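Catechol 1,2-dioxygenase (Pseudomonas putida, PDB 2AZQ) probably catalyses the oxygen-dependent intradiol ring cleavage of catechol to cis,cis-muconate, using a bound ferric iron. Local coordinates at residues 137-142 / 148-153; 173-178 / 189-194; 236-241 / 286-291. One frame throughout, in Å; residues are numbered along the deposited sequence.

All three contacts are buried and mainly apolar, and each joins two strands, or the residues next to them, that do not pair with each other, so together they sample the interior of the catalytic domain's beta-sandwich. Contacts 1 and 2 span the same two layers: strands 132-140 and 186-192 are neighbours on one side, 151-155 and 176-180 on the other. Contact 3 adjoins contact 1 through strand 281-289, which pairs with 132-140, and their centres are about 11 Å apart. The chemistry shifts with place: contact 1 is purely aliphatic, contact 2 sets a leucine against a serine and an isoleucine beside a turn, and contact 3, where Phe286 keeps some exposure, is built on two phenylalanine rings.

Contact 1. Residues 137-142 / 148-153; sequences GQVFDA and AGATVD
Val139 meets Ala150 and Val152 in a small aliphatic contact across the interior of the beta-sandwich of the intradiol dioxygenase domain. Strands 132-140 and 151-155 follow one another in the chain but take different neighbours: the first pairs with 186-192 and 281-289, the second with 176-180 and 217-227. Their side chains face each other and no hydrogen bond joins the two segments, an arrangement known as a beta-arch. The spacing agrees with this, since the closest pair of alpha carbons, Val139 CA and Ala150 CA, stands 7.1 Å apart, too far for strands sharing a ladder.

About 104 Å² is buried between the segments, nearly half of it on Val139, whose two methyl groups serve different partners. CG1 lies opposite the backbone N (chi1 167°) and CG2 opposite the carbonyl carbon, which splays the branches towards Ala150 and Val152 respectively. The side chains of Val139 and Val152 run past each other in opposite senses, with CG2 of Val139 passing CG1 of Val152 at 4.1 Å. Leu147 and Thr181 also pack on Val139, while Val152 also touches Ile179 and Tyr187.

In the connection between the strands, the Asp141 carboxylate oxygen OD2 accepts hydrogen bonds from the backbone N of Gly144 and of Lys145, tying the loop back to the residue just after strand 132-140. The Val152 side chain is about 10 Å from that of His223, an iron ligand. The contact itself joins the two layers of the sandwich by apolar packing, and Val139 CG1 lies 3.7 Å from Ala150 CB.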
# COMPACT_ATOMS: atom_id res chain seq x y z
N GLY A 137 24.44 -15.39 27.88
CA GLY A 137 25.10 -14.12 28.07
C GLY A 137 24.48 -13.33 29.20
O GLY A 137 23.58 -13.82 29.88
N GLN A 138 24.95 -12.12 29.44
CA GLN A 138 24.38 -11.30 30.50
C GLN A 138 23.83 -10.02 29.91
O GLN A 138 24.08 -9.69 28.74
CB GLN A 138 25.43 -10.93 31.54
CG GLN A 138 26.05 -12.08 32.24
CD GLN A 138 27.25 -11.69 33.09
OE1 GLN A 138 28.30 -11.20 32.59
NE2 GLN A 138 27.12 -11.92 34.40
N VAL A 139 23.07 -9.33 30.73
CA VAL A 139 22.50 -8.04 30.42
C VAL A 139 23.33 -7.11 31.32
O VAL A 139 23.46 -7.34 32.53
CB VAL A 139 21.03 -8.04 30.79
CG1 VAL A 139 20.46 -6.64 30.79
CG2 VAL A 139 20.32 -8.90 29.80
N PHE A 140 23.91 -6.08 30.73
CA PHE A 140 24.74 -5.14 31.47
C PHE A 140 24.19 -3.76 31.63
O PHE A 140 23.44 -3.29 30.78
CB PHE A 140 26.10 -5.03 30.83
CG PHE A 140 27.02 -6.12 31.19
CD1 PHE A 140 28.28 -6.19 30.64
CD2 PHE A 140 26.63 -7.08 32.13
CE1 PHE A 140 29.16 -7.19 31.00
CE2 PHE A 140 27.48 -8.08 32.51
CZ PHE A 140 28.76 -8.16 31.95
N ASP A 141 24.62 -3.10 32.70
CA ASP A 141 24.18 -1.75 32.97
C ASP A 141 25.12 -0.76 32.27
O ASP A 141 26.12 -1.16 31.64
CB ASP A 141 24.11 -1.49 34.48
CG ASP A 141 25.48 -1.31 35.12
OD1 ASP A 141 25.54 -1.35 36.37
OD2 ASP A 141 26.48 -1.10 34.41
N ALA A 142 24.79 0.52 32.37
CA ALA A 142 25.59 1.55 31.74
C ALA A 142 27.08 1.44 32.13
O ALA A 142 27.97 1.78 31.35
CB ALA A 142 25.04 2.92 32.12
N ALA A 148 20.09 -7.91 37.27
CA ALA A 148 19.24 -9.07 37.48
C ALA A 148 17.81 -8.65 37.11
O ALA A 148 17.44 -7.48 37.22
CB ALA A 148 19.30 -9.52 38.93
N GLY A 149 17.00 -9.60 36.65
CA GLY A 149 15.62 -9.28 36.31
C GLY A 149 15.28 -8.52 35.03
O GLY A 149 14.19 -7.99 34.93
N ALA A 150 16.20 -8.41 34.07
CA ALA A 150 15.87 -7.74 32.81
C ALA A 150 15.25 -8.84 31.96
O ALA A 150 15.55 -10.03 32.15
CB ALA A 150 17.10 -7.20 32.14
N THR A 151 14.38 -8.46 31.04
CA THR A 151 13.72 -9.41 30.15
C THR A 151 14.38 -9.48 28.79
O THR A 151 14.57 -8.45 28.16
CB THR A 151 12.24 -9.01 29.95
OG1 THR A 151 11.50 -9.30 31.13
CG2 THR A 151 11.64 -9.75 28.76
N VAL A 152 14.78 -10.65 28.34
CA VAL A 152 15.32 -10.70 26.99
C VAL A 152 14.27 -11.48 26.21
O VAL A 152 14.00 -12.67 26.49
CB VAL A 152 16.75 -11.36 26.86
CG1 VAL A 152 17.47 -11.43 28.20
CG2 VAL A 152 16.66 -12.71 26.16
N ASP A 153 13.64 -10.76 25.28
CA ASP A 153 12.56 -11.26 24.40
C ASP A 153 13.15 -11.69 23.05
O ASP A 153 13.51 -10.82 22.24
CB ASP A 153 11.60 -10.11 24.15
CG ASP A 153 10.22 -10.57 23.84
OD1 ASP A 153 10.09 -11.61 23.15
OD2 ASP A 153 9.27 -9.86 24.27

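Contact 2. Residues 173-178 / 189-194; sequences FNLRRR and ARSIVP
Leu175 reaches across to Ser191 and Ile192 with one branch of its side chain, CD2. Its CB points neither at the opposite segment nor from it; the gap is closed further out, where CG stands opposite the carbonyl carbon (chi1 -48°) and CD2 swings over. Leu175 CD2 lies 3.9 Å from Ser191 OG and 4.3 Å from Ile192 CG1, so it rests against a hydroxyl and an aliphatic branch together. The Ser191 side chain comes from the other direction, its CB directed toward segment 173-178. Its OG is not left to the methyl alone, for it also hydrogen-bonds His156 NE2.

Leu175 owes its position to a type II beta turn from Phe173 to Arg176, in which it is the third residue and has the positive phi (61°) which that place requires. The turn's own bond, Arg176 N to Phe173 O, is weak at 3.1 Å. Arg177 bends back over it: Arg177 NH2 donates to Arg176 O at 2.6 Å along a nearly straight path (166°), and more weakly to Phe173 O.

The Leu175 side chain is about 7 Å from that of the iron ligand Tyr163. Strand 176-180 leaves the turn between 116-118 and 151-155, whereas 186-192 runs between 120-122 and 132-140, so the contact lies between the two facing layers of the beta-sandwich.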
# COMPACT_ATOMS: atom_id res chain seq x y z
N PHE A 173 4.21 -20.61 19.41
CA PHE A 173 5.42 -19.90 19.83
C PHE A 173 6.74 -20.65 19.78
O PHE A 173 7.60 -20.48 20.65
CB PHE A 173 5.26 -19.32 21.25
CG PHE A 173 4.15 -18.31 21.39
CD1 PHE A 173 2.84 -18.71 21.68
CD2 PHE A 173 4.41 -16.95 21.32
CE1 PHE A 173 1.82 -17.76 21.91
CE2 PHE A 173 3.39 -16.00 21.54
CZ PHE A 173 2.10 -16.40 21.84
N ASN A 174 6.92 -21.49 18.77
CA ASN A 174 8.15 -22.24 18.63
C ASN A 174 9.28 -21.25 18.35
O ASN A 174 9.11 -20.30 17.57
CB ASN A 174 8.02 -23.24 17.48
CG ASN A 174 9.18 -24.22 17.42
OD1 ASN A 174 9.80 -24.37 16.38
ND2 ASN A 174 9.46 -24.89 18.53
N LEU A 175 10.42 -21.46 19.00
CA LEU A 175 11.56 -20.57 18.85
C LEU A 175 11.22 -19.14 19.30
O LEU A 175 11.78 -18.16 18.80
CB LEU A 175 12.05 -20.58 17.40
CG LEU A 175 12.17 -22.02 16.89
CD1 LEU A 175 12.70 -22.02 15.47
CD2 LEU A 175 13.09 -22.81 17.82
N ARG A 176 10.31 -19.02 20.26
CA ARG A 176 9.89 -17.72 20.79
C ARG A 176 9.77 -17.74 22.32
O ARG A 176 8.99 -18.51 22.88
CB ARG A 176 8.54 -17.32 20.19
CG ARG A 176 8.60 -16.89 18.72
CD ARG A 176 7.22 -16.81 18.03
NE ARG A 176 7.35 -16.32 16.66
CZ ARG A 176 7.60 -15.06 16.36
NH1 ARG A 176 7.74 -14.18 17.35
NH2 ARG A 176 7.74 -14.68 15.10
N ARG A 177 10.54 -16.89 22.99
CA ARG A 177 10.49 -16.85 24.45
C ARG A 177 10.92 -15.53 25.12
O ARG A 177 11.66 -14.70 24.57
CB ARG A 177 11.38 -17.97 25.05
CG ARG A 177 10.99 -19.43 24.77
CD ARG A 177 9.72 -19.85 25.49
NE ARG A 177 9.42 -21.27 25.27
CZ ARG A 177 9.04 -21.82 24.11
NH1 ARG A 177 8.80 -23.12 24.05
NH2 ARG A 177 8.87 -21.07 23.03
N ARG A 178 10.45 -15.36 26.34
CA ARG A 178 10.84 -14.22 27.12
C ARG A 178 11.58 -14.79 28.33
O ARG A 178 10.99 -15.42 29.21
CB ARG A 178 9.62 -13.40 27.52
CG ARG A 178 9.22 -12.32 26.51
CD ARG A 178 7.99 -11.57 27.01
NE ARG A 178 6.84 -12.47 27.02
CZ ARG A 178 5.76 -12.32 27.77
NH1 ARG A 178 5.65 -11.30 28.61
NH2 ARG A 178 4.77 -13.20 27.70
N ALA A 189 19.84 -20.18 26.96
CA ALA A 189 18.82 -20.69 26.04
C ALA A 189 19.25 -21.90 25.20
O ALA A 189 20.18 -21.80 24.41
CB ALA A 189 18.34 -19.57 25.14
N ARG A 190 18.59 -23.03 25.40
CA ARG A 190 18.87 -24.25 24.64
C ARG A 190 17.94 -24.19 23.42
O ARG A 190 16.72 -24.13 23.56
CB ARG A 190 18.57 -25.49 25.53
CG ARG A 190 18.96 -26.89 24.97
CD ARG A 190 18.02 -27.35 23.87
NE ARG A 190 18.37 -28.64 23.26
CZ ARG A 190 18.43 -29.81 23.90
NH1 ARG A 190 18.18 -29.88 25.20
NH2 ARG A 190 18.70 -30.92 23.23
N SER A 191 18.50 -24.18 22.22
CA SER A 191 17.65 -24.07 21.04
C SER A 191 18.26 -24.76 19.80
O SER A 191 18.84 -25.85 19.91
CB SER A 191 17.35 -22.58 20.79
OG SER A 191 16.41 -22.37 19.75
N ILE A 192 18.08 -24.15 18.62
CA ILE A 192 18.65 -24.70 17.39
C ILE A 192 19.16 -23.60 16.45
O ILE A 192 18.60 -22.51 16.37
CB ILE A 192 17.66 -25.58 16.60
CG1 ILE A 192 16.50 -24.74 16.05
CG2 ILE A 192 17.14 -26.71 17.49
CD1 ILE A 192 15.61 -25.51 15.12
N VAL A 193 20.24 -23.89 15.74
CA VAL A 193 20.79 -22.92 14.82
C VAL A 193 19.74 -22.58 13.77
O VAL A 193 19.27 -23.46 13.07
CB VAL A 193 22.07 -23.47 14.16
CG1 VAL A 193 22.53 -22.53 13.10
CG2 VAL A 193 23.15 -23.65 15.23
N PRO A 194 19.35 -21.31 13.65
CA PRO A 194 18.35 -20.85 12.68
C PRO A 194 18.93 -20.71 11.31
O PRO A 194 20.11 -20.58 11.16
CB PRO A 194 17.94 -19.50 13.24
CG PRO A 194 19.27 -18.96 13.68
CD PRO A 194 19.82 -20.17 14.46

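Contact 3. Residues 236-241 / 286-291; sequences TQINFA and FDFRLQ
One face of the Phe286 ring receives Ile238 CG1 in a CH-pi contact, with the carbon 4.2 Å from the ring centroid and 16° off the normal. The Phe288 ring is met differently: Phe286 CD2 stands over one of its faces near the rim, Thr236 CG2 reaches its edge at 3.8 Å from Phe288 CE2, and Ile238 CD1 approaches obliquely. These side chains pack within the beta-sandwich between strands 234-240 and 281-289, which do not pair directly; strand 259-265 pairs with both.

The Ile238 chain is extended (chi2 177°), which carries CD1 beyond the Phe286 face to that residue's CB. An alanine here, lacking the branches of the isoleucine, is likely to cost that Phe286 face its CH-pi contact and open a gap beside the two rings.

The preceding residue, Gln237, has its CB directed away from segment 286-291, and its side chain touches the iron ligands His221 and His223, consistent with a strand whose Gln237 side faces the metal site. Phe224 extends the aromatic packing, its ring meeting Phe288 at about 50°. On the aliphatic side, Ile238 CD1 lies 3.7 Å from Phe286 CB.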
# COMPACT_ATOMS: atom_id res chain seq x y z
N THR A 236 17.45 -5.27 18.79
CA THR A 236 18.68 -5.62 18.09
C THR A 236 18.65 -7.07 17.61
O THR A 236 17.68 -7.80 17.85
CB THR A 236 19.90 -5.40 19.03
OG1 THR A 236 21.11 -5.53 18.29
CG2 THR A 236 19.89 -6.43 20.18
N GLN A 237 19.72 -7.48 16.92
CA GLN A 237 19.87 -8.84 16.39
C GLN A 237 21.28 -9.33 16.67
O GLN A 237 22.17 -8.52 16.95
CB GLN A 237 19.70 -8.88 14.84
CG GLN A 237 18.29 -8.71 14.29
CD GLN A 237 18.19 -8.75 12.74
OE1 GLN A 237 19.05 -9.32 12.06
NE2 GLN A 237 17.11 -8.19 12.19
N ILE A 238 21.47 -10.65 16.64
CA ILE A 238 22.81 -11.24 16.72
C ILE A 238 22.88 -11.88 15.32
O ILE A 238 21.97 -12.63 14.97
CB ILE A 238 22.96 -12.42 17.75
CG1 ILE A 238 22.86 -11.92 19.19
CG2 ILE A 238 24.30 -13.14 17.56
CD1 ILE A 238 22.92 -13.07 20.23
N ASN A 239 23.88 -11.55 14.50
CA ASN A 239 24.01 -12.21 13.19
C ASN A 239 25.08 -13.27 13.34
O ASN A 239 26.14 -12.99 13.90
CB ASN A 239 24.50 -11.27 12.13
CG ASN A 239 23.56 -10.17 11.86
OD1 ASN A 239 22.44 -10.41 11.43
ND2 ASN A 239 24.01 -8.94 12.10
N PHE A 240 24.84 -14.46 12.82
CA PHE A 240 25.82 -15.56 12.92
C PHE A 240 27.05 -15.41 12.08
O PHE A 240 26.99 -14.99 10.92
CB PHE A 240 25.13 -16.86 12.61
CG PHE A 240 24.29 -17.30 13.72
CD1 PHE A 240 23.48 -16.37 14.36
CD2 PHE A 240 24.41 -18.57 14.23
CE1 PHE A 240 22.81 -16.68 15.51
CE2 PHE A 240 23.74 -18.91 15.40
CZ PHE A 240 22.94 -17.95 16.05
N ALA A 241 28.19 -15.73 12.66
CA ALA A 241 29.44 -15.58 11.93
C ALA A 241 29.58 -16.62 10.82
O ALA A 241 29.19 -17.76 11.00
CB ALA A 241 30.60 -15.65 12.87
N PHE A 286 26.76 -13.97 24.06
CA PHE A 286 26.67 -12.58 23.67
C PHE A 286 25.96 -11.83 24.80
O PHE A 286 24.94 -12.30 25.32
CB PHE A 286 25.87 -12.50 22.36
CG PHE A 286 25.97 -11.19 21.68
CD1 PHE A 286 26.80 -11.04 20.58
CD2 PHE A 286 25.23 -10.09 22.13
CE1 PHE A 286 26.91 -9.79 19.93
CE2 PHE A 286 25.33 -8.84 21.49
CZ PHE A 286 26.17 -8.69 20.39
N ASP A 287 26.53 -10.68 25.17
CA ASP A 287 26.00 -9.81 26.23
C ASP A 287 25.45 -8.51 25.68
O ASP A 287 25.96 -7.94 24.70
CB ASP A 287 27.08 -9.43 27.24
CG ASP A 287 27.77 -10.62 27.84
OD1 ASP A 287 27.09 -11.46 28.47
OD2 ASP A 287 29.00 -10.70 27.68
N PHE A 288 24.42 -8.01 26.33
CA PHE A 288 23.83 -6.76 25.91
C PHE A 288 24.09 -5.79 27.02
O PHE A 288 24.00 -6.16 28.20
CB PHE A 288 22.34 -6.95 25.68
CG PHE A 288 22.02 -8.08 24.78
CD1 PHE A 288 22.01 -9.39 25.27
CD2 PHE A 288 21.78 -7.86 23.42
CE1 PHE A 288 21.75 -10.46 24.41
CE2 PHE A 288 21.51 -8.93 22.55
CZ PHE A 288 21.50 -10.23 23.04
N ARG A 289 24.48 -4.59 26.64
CA ARG A 289 24.79 -3.53 27.58
C ARG A 289 23.74 -2.46 27.31
O ARG A 289 23.65 -1.97 26.18
CB ARG A 289 26.20 -3.02 27.31
CG ARG A 289 26.67 -1.97 28.29
CD ARG A 289 28.10 -1.61 28.14
NE ARG A 289 28.47 -0.83 29.30
CZ ARG A 289 29.69 -0.37 29.58
NH1 ARG A 289 30.72 -0.61 28.76
NH2 ARG A 289 29.89 0.33 30.70
N LEU A 290 22.93 -2.11 28.31
CA LEU A 290 21.87 -1.11 28.13
C LEU A 290 22.26 0.28 28.60
O LEU A 290 23.31 0.50 29.18
CB LEU A 290 20.58 -1.52 28.86
CG LEU A 290 19.93 -2.89 28.59
CD1 LEU A 290 18.75 -3.05 29.50
CD2 LEU A 290 19.49 -3.01 27.15
N GLN A 291 21.37 1.23 28.33
CA GLN A 291 21.56 2.61 28.70
C GLN A 291 20.61 3.02 29.79
O GLN A 291 19.51 2.45 29.92
CB GLN A 291 21.31 3.50 27.50
CG GLN A 291 22.32 3.37 26.38
CD GLN A 291 21.97 4.26 25.19
OE1 GLN A 291 21.52 5.39 25.37
NE2 GLN A 291 22.18 3.75 23.99